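Local coordinates for glycosylation Associate Protein 2 (Streptococcus agalactiae serotype V, PDB 6OYC) that probably takes part in glycosylation and accessory Sec export of a serine-rich surface glycoprotein, as a subunit of the Gap123 complex, at residues Asp34-Phe39 and Leu74-Ser79; Gln68-Glu73 and Gly96-Phe101; Glu82-Phe87 and Thr286-Val291; Val86-Asp91 and Glu100-Lys105. One frame throughout, in Å; residues are numbered along the deposited sequence.

Contact 1 (Asp34-Phe39 and Leu74-Ser79)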
# COMPACT_ATOMS: atom_id res chain seq x y z
N ASP B 34 -15.17 -31.96 -13.70
CA ASP B 34 -14.83 -33.36 -13.47
C ASP B 34 -13.40 -33.71 -13.89
O ASP B 34 -13.02 -34.88 -13.78
CB ASP B 34 -15.79 -34.25 -14.24
CG ASP B 34 -15.92 -33.82 -15.69
OD1 ASP B 34 -15.01 -34.16 -16.49
OD2 ASP B 34 -16.89 -33.09 -16.01
N GLN B 35 -12.62 -32.75 -14.38
CA GLN B 35 -11.26 -33.03 -14.84
C GLN B 35 -10.21 -32.58 -13.85
O GLN B 35 -9.01 -32.65 -14.16
CB GLN B 35 -11.00 -32.36 -16.19
CG GLN B 35 -11.80 -32.88 -17.33
CD GLN B 35 -11.41 -32.20 -18.63
OE1 GLN B 35 -11.78 -31.05 -18.87
NE2 GLN B 35 -10.64 -32.89 -19.45
N ILE B 36 -10.61 -32.11 -12.67
CA ILE B 36 -9.67 -31.52 -11.73
C ILE B 36 -8.59 -32.53 -11.35
O ILE B 36 -7.40 -32.17 -11.23
CB ILE B 36 -10.42 -31.00 -10.50
CG1 ILE B 36 -11.24 -29.79 -10.90
CG2 ILE B 36 -9.43 -30.64 -9.39
CD1 ILE B 36 -12.01 -29.18 -9.74
N SER B 37 -8.98 -33.80 -11.16
CA SER B 37 -8.04 -34.81 -10.69
C SER B 37 -6.93 -35.05 -11.72
O SER B 37 -5.75 -35.12 -11.37
CB SER B 37 -8.78 -36.12 -10.38
OG SER B 37 -7.84 -37.17 -10.18
N ASP B 38 -7.31 -35.18 -12.99
CA ASP B 38 -6.29 -35.24 -14.05
C ASP B 38 -5.35 -34.05 -13.97
O ASP B 38 -4.12 -34.22 -14.07
CB ASP B 38 -6.95 -35.30 -15.42
CG ASP B 38 -7.70 -36.59 -15.64
OD1 ASP B 38 -7.36 -37.58 -14.96
OD2 ASP B 38 -8.63 -36.63 -16.49
N PHE B 39 -5.88 -32.85 -13.74
CA PHE B 39 -5.01 -31.68 -13.65
C PHE B 39 -4.00 -31.84 -12.50
O PHE B 39 -2.81 -31.56 -12.67
CB PHE B 39 -5.82 -30.40 -13.48
CG PHE B 39 -4.96 -29.19 -13.26
CD1 PHE B 39 -4.39 -28.52 -14.34
CD2 PHE B 39 -4.67 -28.76 -11.98
CE1 PHE B 39 -3.58 -27.42 -14.14
CE2 PHE B 39 -3.84 -27.65 -11.77
CZ PHE B 39 -3.29 -26.99 -12.85
N LEU B 74 -12.45 -29.63 -5.89
CA LEU B 74 -11.96 -28.25 -5.95
C LEU B 74 -10.89 -27.98 -4.90
O LEU B 74 -9.91 -27.26 -5.15
CB LEU B 74 -13.12 -27.26 -5.79
CG LEU B 74 -12.82 -25.76 -5.72
CD1 LEU B 74 -12.41 -25.21 -7.07
CD2 LEU B 74 -14.02 -24.99 -5.16
N SER B 75 -11.03 -28.59 -3.71
CA SER B 75 -10.06 -28.36 -2.65
C SER B 75 -8.65 -28.78 -3.06
O SER B 75 -7.66 -28.20 -2.58
CB SER B 75 -10.47 -29.14 -1.40
OG SER B 75 -11.69 -28.65 -0.89
N SER B 76 -8.52 -29.77 -3.94
CA SER B 76 -7.18 -30.18 -4.34
C SER B 76 -6.47 -29.13 -5.20
O SER B 76 -5.27 -29.29 -5.45
CB SER B 76 -7.24 -31.52 -5.08
OG SER B 76 -7.90 -31.40 -6.32
N LEU B 77 -7.15 -28.07 -5.65
CA LEU B 77 -6.43 -27.01 -6.35
C LEU B 77 -5.77 -26.02 -5.40
O LEU B 77 -5.07 -25.12 -5.86
CB LEU B 77 -7.37 -26.27 -7.31
CG LEU B 77 -7.96 -27.19 -8.39
CD1 LEU B 77 -8.86 -26.43 -9.35
CD2 LEU B 77 -6.85 -27.92 -9.16
N SER B 78 -5.95 -26.21 -4.10
CA SER B 78 -5.46 -25.25 -3.12
C SER B 78 -3.94 -25.13 -3.14
O SER B 78 -3.40 -24.04 -2.92
CB SER B 78 -5.95 -25.66 -1.74
OG SER B 78 -5.30 -24.90 -0.74
N SER B 79 -3.23 -26.23 -3.41
CA SER B 79 -1.77 -26.17 -3.39
C SER B 79 -1.21 -25.31 -4.52
O SER B 79 -0.06 -24.86 -4.43
CB SER B 79 -1.17 -27.58 -3.48
OG SER B 79 -1.30 -28.12 -4.80

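Contact 2 (Gln68-Glu73 and Gly96-Phe101)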
# COMPACT_ATOMS: atom_id res chain seq x y z
N GLN B 68 -21.32 -22.13 -10.00
CA GLN B 68 -21.73 -21.78 -8.64
C GLN B 68 -21.15 -22.75 -7.62
O GLN B 68 -20.65 -22.33 -6.56
CB GLN B 68 -23.24 -21.75 -8.52
CG GLN B 68 -23.66 -21.65 -7.08
CD GLN B 68 -24.99 -20.98 -6.90
OE1 GLN B 68 -25.10 -19.96 -6.21
NE2 GLN B 68 -26.03 -21.55 -7.50
N THR B 69 -21.19 -24.04 -7.92
CA THR B 69 -20.84 -25.07 -6.96
C THR B 69 -19.92 -26.10 -7.60
O THR B 69 -20.14 -26.53 -8.73
CB THR B 69 -22.13 -25.76 -6.45
OG1 THR B 69 -23.02 -24.76 -5.93
CG2 THR B 69 -21.79 -26.80 -5.37
N TYR B 70 -18.88 -26.49 -6.87
CA TYR B 70 -18.01 -27.57 -7.33
C TYR B 70 -18.10 -28.74 -6.35
O TYR B 70 -18.46 -28.57 -5.19
CB TYR B 70 -16.55 -27.11 -7.46
CG TYR B 70 -16.38 -26.06 -8.52
CD1 TYR B 70 -16.81 -24.76 -8.30
CD2 TYR B 70 -15.80 -26.37 -9.75
CE1 TYR B 70 -16.67 -23.80 -9.26
CE2 TYR B 70 -15.66 -25.41 -10.72
CZ TYR B 70 -16.10 -24.12 -10.47
OH TYR B 70 -15.98 -23.15 -11.41
N GLY B 71 -17.74 -29.92 -6.84
CA GLY B 71 -17.59 -31.06 -5.99
C GLY B 71 -16.38 -30.93 -5.09
O GLY B 71 -15.63 -29.94 -5.14
N PRO B 72 -16.16 -31.95 -4.25
CA PRO B 72 -15.07 -31.86 -3.26
C PRO B 72 -13.68 -31.74 -3.88
O PRO B 72 -12.76 -31.28 -3.20
CB PRO B 72 -15.20 -33.18 -2.46
CG PRO B 72 -16.50 -33.81 -2.89
CD PRO B 72 -16.88 -33.24 -4.22
N GLU B 73 -13.50 -32.14 -5.14
CA GLU B 73 -12.16 -32.08 -5.74
C GLU B 73 -11.60 -30.66 -5.85
O GLU B 73 -10.37 -30.51 -5.87
CB GLU B 73 -12.18 -32.74 -7.11
CG GLU B 73 -12.59 -34.21 -7.05
CD GLU B 73 -14.10 -34.41 -7.22
OE1 GLU B 73 -14.50 -35.56 -7.48
OE2 GLU B 73 -14.87 -33.42 -7.08
N GLY B 96 -20.91 -24.77 1.11
CA GLY B 96 -20.14 -25.98 1.26
C GLY B 96 -18.65 -25.75 1.15
O GLY B 96 -18.11 -24.71 1.56
N ILE B 97 -17.95 -26.74 0.59
CA ILE B 97 -16.51 -26.65 0.47
C ILE B 97 -16.11 -25.63 -0.60
O ILE B 97 -14.98 -25.12 -0.55
CB ILE B 97 -15.90 -28.02 0.16
CG1 ILE B 97 -16.60 -28.63 -1.06
CG2 ILE B 97 -16.00 -28.93 1.38
CD1 ILE B 97 -15.86 -28.43 -2.35
N THR B 98 -16.99 -25.37 -1.56
CA THR B 98 -16.74 -24.29 -2.51
C THR B 98 -16.50 -22.98 -1.77
O THR B 98 -15.47 -22.32 -1.97
CB THR B 98 -17.91 -24.14 -3.49
OG1 THR B 98 -18.05 -25.35 -4.27
CG2 THR B 98 -17.66 -22.96 -4.43
N GLU B 99 -17.43 -22.61 -0.88
CA GLU B 99 -17.25 -21.38 -0.13
C GLU B 99 -16.00 -21.44 0.74
O GLU B 99 -15.28 -20.44 0.87
CB GLU B 99 -18.49 -21.08 0.72
CG GLU B 99 -18.20 -20.25 1.98
CD GLU B 99 -17.91 -18.78 1.67
OE1 GLU B 99 -18.67 -18.16 0.89
OE2 GLU B 99 -16.91 -18.25 2.21
N GLU B 100 -15.70 -22.61 1.32
CA GLU B 100 -14.48 -22.71 2.13
C GLU B 100 -13.26 -22.40 1.28
O GLU B 100 -12.35 -21.69 1.72
CB GLU B 100 -14.33 -24.11 2.73
CG GLU B 100 -15.41 -24.55 3.70
CD GLU B 100 -15.23 -26.01 4.13
OE1 GLU B 100 -16.26 -26.71 4.32
OE2 GLU B 100 -14.06 -26.45 4.26
N PHE B 101 -13.23 -22.95 0.08
CA PHE B 101 -12.14 -22.69 -0.85
C PHE B 101 -12.03 -21.19 -1.14
O PHE B 101 -10.97 -20.59 -0.95
CB PHE B 101 -12.37 -23.49 -2.12
CG PHE B 101 -11.20 -23.48 -3.04
CD1 PHE B 101 -10.14 -24.34 -2.85
CD2 PHE B 101 -11.15 -22.59 -4.10
CE1 PHE B 101 -9.06 -24.34 -3.69
CE2 PHE B 101 -10.07 -22.57 -4.95
CZ PHE B 101 -9.02 -23.45 -4.74

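Contact 3 (Glu82-Phe87 and Thr286-Val291)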
# COMPACT_ATOMS: atom_id res chain seq x y z
N GLU B 82 -2.38 -18.93 -4.88
CA GLU B 82 -2.23 -18.05 -3.73
C GLU B 82 -3.52 -17.27 -3.51
O GLU B 82 -4.40 -17.22 -4.37
CB GLU B 82 -1.08 -17.07 -3.96
CG GLU B 82 0.27 -17.73 -4.13
CD GLU B 82 0.72 -18.40 -2.85
OE1 GLU B 82 0.90 -17.69 -1.83
OE2 GLU B 82 0.88 -19.65 -2.85
N VAL B 83 -3.61 -16.62 -2.35
CA VAL B 83 -4.74 -15.74 -2.11
C VAL B 83 -4.85 -14.67 -3.21
O VAL B 83 -3.86 -14.28 -3.85
CB VAL B 83 -4.61 -15.10 -0.71
CG1 VAL B 83 -4.85 -16.16 0.38
CG2 VAL B 83 -3.23 -14.43 -0.55
N TYR B 84 -6.09 -14.21 -3.44
CA TYR B 84 -6.43 -13.19 -4.44
C TYR B 84 -6.18 -13.63 -5.87
O TYR B 84 -6.45 -12.85 -6.80
CB TYR B 84 -5.67 -11.88 -4.19
CG TYR B 84 -5.92 -11.35 -2.81
CD1 TYR B 84 -7.19 -10.93 -2.44
CD2 TYR B 84 -4.90 -11.30 -1.87
CE1 TYR B 84 -7.44 -10.45 -1.16
CE2 TYR B 84 -5.14 -10.83 -0.60
CZ TYR B 84 -6.43 -10.42 -0.24
OH TYR B 84 -6.69 -9.95 1.03
N GLU B 85 -5.69 -14.86 -6.08
CA GLU B 85 -5.52 -15.39 -7.43
C GLU B 85 -6.74 -16.14 -7.91
O GLU B 85 -6.73 -16.67 -9.03
CB GLU B 85 -4.29 -16.30 -7.50
CG GLU B 85 -2.97 -15.55 -7.38
CD GLU B 85 -1.75 -16.43 -7.62
OE1 GLU B 85 -1.90 -17.67 -7.74
OE2 GLU B 85 -0.63 -15.87 -7.67
N VAL B 86 -7.79 -16.22 -7.11
CA VAL B 86 -8.96 -17.02 -7.44
C VAL B 86 -10.11 -16.07 -7.76
O VAL B 86 -10.28 -15.04 -7.09
CB VAL B 86 -9.31 -17.99 -6.29
CG1 VAL B 86 -10.57 -18.81 -6.63
CG2 VAL B 86 -8.12 -18.89 -6.03
N PHE B 87 -10.90 -16.42 -8.77
CA PHE B 87 -11.95 -15.54 -9.25
C PHE B 87 -13.26 -16.30 -9.39
O PHE B 87 -13.29 -17.43 -9.87
CB PHE B 87 -11.53 -14.89 -10.58
CG PHE B 87 -10.38 -13.96 -10.41
CD1 PHE B 87 -9.07 -14.46 -10.37
CD2 PHE B 87 -10.58 -12.60 -10.26
CE1 PHE B 87 -7.99 -13.61 -10.18
CE2 PHE B 87 -9.50 -11.74 -10.08
CZ PHE B 87 -8.20 -12.25 -10.05
N THR B 286 -3.39 -1.06 2.48
CA THR B 286 -3.26 -2.24 3.32
C THR B 286 -3.21 -3.47 2.44
O THR B 286 -3.84 -3.53 1.38
CB THR B 286 -4.44 -2.35 4.33
OG1 THR B 286 -5.67 -2.42 3.62
CG2 THR B 286 -4.47 -1.14 5.26
N TYR B 287 -2.44 -4.46 2.88
CA TYR B 287 -2.45 -5.77 2.26
C TYR B 287 -2.71 -6.81 3.34
O TYR B 287 -2.13 -6.73 4.43
CB TYR B 287 -1.12 -6.07 1.56
CG TYR B 287 -1.13 -7.46 0.98
CD1 TYR B 287 -1.84 -7.73 -0.18
CD2 TYR B 287 -0.48 -8.52 1.62
CE1 TYR B 287 -1.89 -8.98 -0.71
CE2 TYR B 287 -0.52 -9.79 1.10
CZ TYR B 287 -1.23 -10.01 -0.06
OH TYR B 287 -1.28 -11.26 -0.60
N PHE B 288 -3.56 -7.78 3.05
CA PHE B 288 -3.96 -8.75 4.07
C PHE B 288 -3.95 -10.17 3.50
O PHE B 288 -4.56 -10.42 2.46
CB PHE B 288 -5.34 -8.40 4.63
CG PHE B 288 -5.97 -9.49 5.46
CD1 PHE B 288 -5.48 -9.81 6.73
CD2 PHE B 288 -7.09 -10.17 4.99
CE1 PHE B 288 -6.09 -10.80 7.50
CE2 PHE B 288 -7.70 -11.15 5.76
CZ PHE B 288 -7.20 -11.47 7.02
N ASP B 289 -3.28 -11.08 4.20
CA ASP B 289 -3.23 -12.50 3.85
C ASP B 289 -3.62 -13.30 5.09
O ASP B 289 -2.86 -13.31 6.08
CB ASP B 289 -1.83 -12.90 3.36
CG ASP B 289 -1.76 -14.33 2.81
OD1 ASP B 289 -2.72 -15.12 2.97
OD2 ASP B 289 -0.73 -14.68 2.20
N PRO B 290 -4.78 -13.97 5.09
CA PRO B 290 -5.20 -14.71 6.30
C PRO B 290 -4.42 -16.00 6.53
O PRO B 290 -4.48 -16.54 7.63
CB PRO B 290 -6.68 -15.01 6.04
CG PRO B 290 -6.73 -15.20 4.56
CD PRO B 290 -5.71 -14.20 3.97
N VAL B 291 -3.72 -16.52 5.52
CA VAL B 291 -2.87 -17.70 5.63
C VAL B 291 -3.65 -18.88 6.22
O VAL B 291 -4.61 -19.36 5.60
CB VAL B 291 -1.59 -17.37 6.42
CG1 VAL B 291 -0.51 -18.49 6.27
CG2 VAL B 291 -1.03 -16.04 5.91
O HOH W 1 -5.58 -6.95 1.28

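Contact 4 (Val86-Asp91 and Glu100-Lys105)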
# COMPACT_ATOMS: atom_id res chain seq x y z
N VAL B 86 -7.79 -16.22 -7.11
CA VAL B 86 -8.96 -17.02 -7.44
C VAL B 86 -10.11 -16.07 -7.76
O VAL B 86 -10.28 -15.04 -7.09
CB VAL B 86 -9.31 -17.99 -6.29
CG1 VAL B 86 -10.57 -18.81 -6.63
CG2 VAL B 86 -8.12 -18.89 -6.03
N PHE B 87 -10.90 -16.42 -8.77
CA PHE B 87 -11.95 -15.54 -9.25
C PHE B 87 -13.26 -16.30 -9.39
O PHE B 87 -13.29 -17.43 -9.87
CB PHE B 87 -11.53 -14.89 -10.58
CG PHE B 87 -10.38 -13.96 -10.41
CD1 PHE B 87 -9.07 -14.46 -10.37
CD2 PHE B 87 -10.58 -12.60 -10.26
CE1 PHE B 87 -7.99 -13.61 -10.18
CE2 PHE B 87 -9.50 -11.74 -10.08
CZ PHE B 87 -8.20 -12.25 -10.05
N TYR B 88 -14.35 -15.65 -9.00
CA TYR B 88 -15.62 -16.33 -8.82
C TYR B 88 -16.73 -15.30 -9.02
O TYR B 88 -16.54 -14.13 -8.66
CB TYR B 88 -15.69 -16.94 -7.41
CG TYR B 88 -16.96 -17.68 -7.06
CD1 TYR B 88 -17.08 -19.05 -7.32
CD2 TYR B 88 -18.03 -17.04 -6.43
CE1 TYR B 88 -18.24 -19.74 -7.00
CE2 TYR B 88 -19.20 -17.73 -6.10
CZ TYR B 88 -19.29 -19.09 -6.38
OH TYR B 88 -20.43 -19.80 -6.07
N PRO B 89 -17.85 -15.67 -9.63
CA PRO B 89 -18.85 -14.66 -10.00
C PRO B 89 -19.40 -13.94 -8.78
O PRO B 89 -19.68 -14.55 -7.74
CB PRO B 89 -19.93 -15.48 -10.72
CG PRO B 89 -19.24 -16.71 -11.16
CD PRO B 89 -18.26 -17.02 -10.07
N LYS B 90 -19.52 -12.61 -8.91
CA LYS B 90 -20.11 -11.82 -7.85
C LYS B 90 -21.57 -12.21 -7.63
O LYS B 90 -22.05 -12.19 -6.49
CB LYS B 90 -19.98 -10.32 -8.18
CG LYS B 90 -20.79 -9.41 -7.25
CD LYS B 90 -20.41 -7.92 -7.38
CE LYS B 90 -19.51 -7.45 -6.22
NZ LYS B 90 -20.21 -7.41 -4.90
N ASP B 91 -22.27 -12.63 -8.69
CA ASP B 91 -23.70 -12.89 -8.65
C ASP B 91 -24.05 -14.31 -8.19
O ASP B 91 -25.21 -14.70 -8.28
CB ASP B 91 -24.33 -12.63 -10.04
CG ASP B 91 -23.95 -13.70 -11.09
OD1 ASP B 91 -23.12 -14.59 -10.80
OD2 ASP B 91 -24.49 -13.65 -12.22
N GLU B 100 -15.70 -22.61 1.32
CA GLU B 100 -14.48 -22.71 2.13
C GLU B 100 -13.26 -22.40 1.28
O GLU B 100 -12.35 -21.69 1.72
CB GLU B 100 -14.33 -24.11 2.73
CG GLU B 100 -15.41 -24.55 3.70
CD GLU B 100 -15.23 -26.01 4.13
OE1 GLU B 100 -16.26 -26.71 4.32
OE2 GLU B 100 -14.06 -26.45 4.26
N PHE B 101 -13.23 -22.95 0.08
CA PHE B 101 -12.14 -22.69 -0.85
C PHE B 101 -12.03 -21.19 -1.14
O PHE B 101 -10.97 -20.59 -0.95
CB PHE B 101 -12.37 -23.49 -2.12
CG PHE B 101 -11.20 -23.48 -3.04
CD1 PHE B 101 -10.14 -24.34 -2.85
CD2 PHE B 101 -11.15 -22.59 -4.10
CE1 PHE B 101 -9.06 -24.34 -3.69
CE2 PHE B 101 -10.07 -22.57 -4.95
CZ PHE B 101 -9.02 -23.45 -4.74
N LEU B 102 -13.13 -20.57 -1.59
CA LEU B 102 -13.10 -19.13 -1.89
C LEU B 102 -12.57 -18.33 -0.71
O LEU B 102 -11.76 -17.41 -0.87
CB LEU B 102 -14.49 -18.64 -2.28
CG LEU B 102 -15.14 -19.32 -3.49
CD1 LEU B 102 -16.53 -18.79 -3.74
CD2 LEU B 102 -14.28 -19.18 -4.76
N ARG B 103 -13.00 -18.69 0.50
CA ARG B 103 -12.61 -17.92 1.66
C ARG B 103 -11.13 -18.10 1.97
O ARG B 103 -10.43 -17.12 2.25
CB ARG B 103 -13.47 -18.33 2.85
CG ARG B 103 -13.17 -17.60 4.12
CD ARG B 103 -14.13 -18.06 5.22
NE ARG B 103 -13.65 -17.63 6.53
CZ ARG B 103 -13.83 -16.40 7.00
NH1 ARG B 103 -14.48 -15.50 6.27
NH2 ARG B 103 -13.35 -16.07 8.19
N SER B 104 -10.64 -19.33 1.89
CA SER B 104 -9.23 -19.52 2.19
C SER B 104 -8.34 -18.85 1.16
O SER B 104 -7.18 -18.54 1.45
CB SER B 104 -8.89 -21.01 2.27
OG SER B 104 -8.80 -21.57 0.98
N LYS B 105 -8.86 -18.59 -0.05
CA LYS B 105 -8.06 -17.97 -1.09
C LYS B 105 -8.44 -16.51 -1.32
O LYS B 105 -8.00 -15.92 -2.32
CB LYS B 105 -8.21 -18.76 -2.40
CG LYS B 105 -7.77 -20.20 -2.29
CD LYS B 105 -6.33 -20.31 -1.83
CE LYS B 105 -5.77 -21.68 -2.12
NZ LYS B 105 -4.39 -21.80 -1.61

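Contact 1 (Asp34-Phe39 and Leu74-Ser79)
This is a small, buried, apolar contact in the N-terminal region, which has a five-stranded parallel sheet with helices packed against it. It joins the first turn of helix 36-52 to the loop that leads from strand 62-65 to strand 86-89. Q35 is the N-cap residue of that helix, and its carbonyl O accepts from F39 N. The loop makes a short turn of its own, in which L77 N bonds to L74 O at 2.9 Å.

I36 and L77 carry most of the contact. I36 CG2 stands anti to the backbone N (CG1 takes chi1 -69°). This sends the short methyl branch to L77 CD2, 3.8 Å away. The longer branch of I36 is extended and ends at the L74 backbone, with CD1 3.9 Å from L74 N. F39 lies one turn on and adds its ring. The L77 side chain crosses it at about a right angle, and L77 CD2 sits 3.7 Å from F39 CD2.

The cluster continues beyond the two segments. I36 and L77 both touch V11 of strand 6-11, F39 touches L9, and F80 meets the F39 ring edge-to-face. The contact is thus part of the apolar packing between helix 36-52, the loop and strand 6-11. At its border is the S76 hydroxyl, which is hydrogen-bonded to E73 O. S76 OG also rests against the I36 methyl, 3.5 Å from CG2.

Contact 2 (Gln68-Glu73 and Gly96-Phe101)
T98 lays its side chain against the backbone of Q68-Y70, at the start of helix 96-104. Its two branches do different work. OG1 accepts a nearly straight hydrogen bond from Y70 N, at 3.0 Å and 171°. CG2 rests against the carbonyl two residues before Y70, 3.7 Å from Q68 O. With chi1 at -62°, OG1 lies beside the T98 backbone N and the methyl is anti to it. T98 OG1 is also near the plane of the Y70 ring, at its edge.

One residue earlier, I97 covers the next part of the loop. Its CD1 is 3.2 Å from G71 O and 3.6 Å from P72 CA. CB of P72 points away from the helix, and the I97 methyl meets backbone atoms here.

Y70 OH is hydrogen-bonded to V11 O of strand 6-11 and to E67 N. Q68 O receives the hydroxyl of Y88 in strand 86-89.

The contact thus joins a loop without regular structure to the first turn of a helix. The N-H of Y70 in that loop is bound by a threonine hydroxyl, while the T98 and I97 methyls pack against the carbonyls of Q68 and G71.

Contact 3 (Glu82-Phe87 and Thr286-Val291)
A type II beta turn, E82-E85, just before strand 86-89 meets the end of strand 283-289. The contact joins the N-terminal parallel sheet to the large mixed sheet, whose mainly parallel strand order is consistent with the alpha/beta-hydrolase clan of the family.

The turn is closed by E85 N bonded to E82 O. E85 OE1 also accepts from E82 N. The second and third residues of the turn, V83 and Y84, reach across.

Y84 makes the polar link. Its hydroxyl donates to F288 O at 2.6 Å. The C=O...O angle is 146°, and the donor is tilted 20° from the carbonyl plane. The carbonyl O lies at the edge of the Y84 ring. A water donates to Y84 OH at 3.2 Å and weakly accepts from F288 N. F288 O is thus bound directly, and F288 N is linked only weakly, through the water. Beside this, the Y84 and Y287 side chains run past one another head to tail. Y84 CE2 comes 3.7 Å from Y287 CE1.

D289 CG is anti to the backbone N (chi1 -172°), which brings the carboxylate to V83. Both V83 methyls lie against it, with CG1 3.5 Å from D289 OD1. V83 CG1 also meets P290 CD. D289 OD1 accepts from V291 N as well, in an Asx turn.

E82 forms a salt bridge with K317 nearby. Y287 and D289 touch F323 of strand 323-327. F288 and P290 lie on L358 of helix 341-358, and Y84 N pairs with the K105 backbone after helix 96-104.

Contact 4 (Val86-Asp91 and Glu100-Lys105)
The Y88 ring is sandwiched. L102 CD1 stands over the centre of one face, 3.4 Å from the ring centroid and 8° off the normal, a clear CH-pi contact. P89 CD lies over the opposite face, toward the rim. The F101 ring is met differently: V86 CG1 comes to its edge, 4.1 Å from CE2, while K105 CG lies over one face, toward the rim.

These residues join strand 86-89 to helix 96-104, two elements of a beta-alpha-beta unit that continues into strand 108-110. The axes of the short segments are 9.3 Å apart and cross at -130°.

With CG anti to the backbone N (chi1 180°), the Y88 ring reaches the L102 side chain and lies at about a right angle to it. The second leucine methyl also touches: L102 CD2 is 3.7 Å from Y88 CB. V86 splits its two branches. CG1 goes to F101 and L102, and CG2 reaches K105 CB at 3.6 Å.

K105 follows the helix. Its chain bends at chi2 and turns away, and NZ bonds to the carbonyls of F81 and S78. The helix end has its own grip: F101 O accepts from K105 N and from S104 OG.

Across the contact the chemistry is wholly apolar. The polar ends are satisfied elsewhere, Y88 OH by Q68 O and K105 NZ by loop carbonyls, so buried carbon packs on carbon while each polar tip keeps a partner.

Contacts 1, 2 and 4 belong to the N-terminal parallel sheet and its surrounding helices and loops. Contact 3 lies nearer the centre of the chain and ties that region to the mixed sheet. Contacts 1, 3 and 4 are buried; contact 2 is partly open at the surface. Contacts 2 and 4 share helix 96-104, and contacts 3 and 4 share strand 86-89. Contacts 1 and 4 are apolar across their segments, whereas contacts 2 and 3 each turn on one hydroxyl paired with a backbone atom. Polar ends of contact 4 bond to carbonyls of contacts 1 and 2.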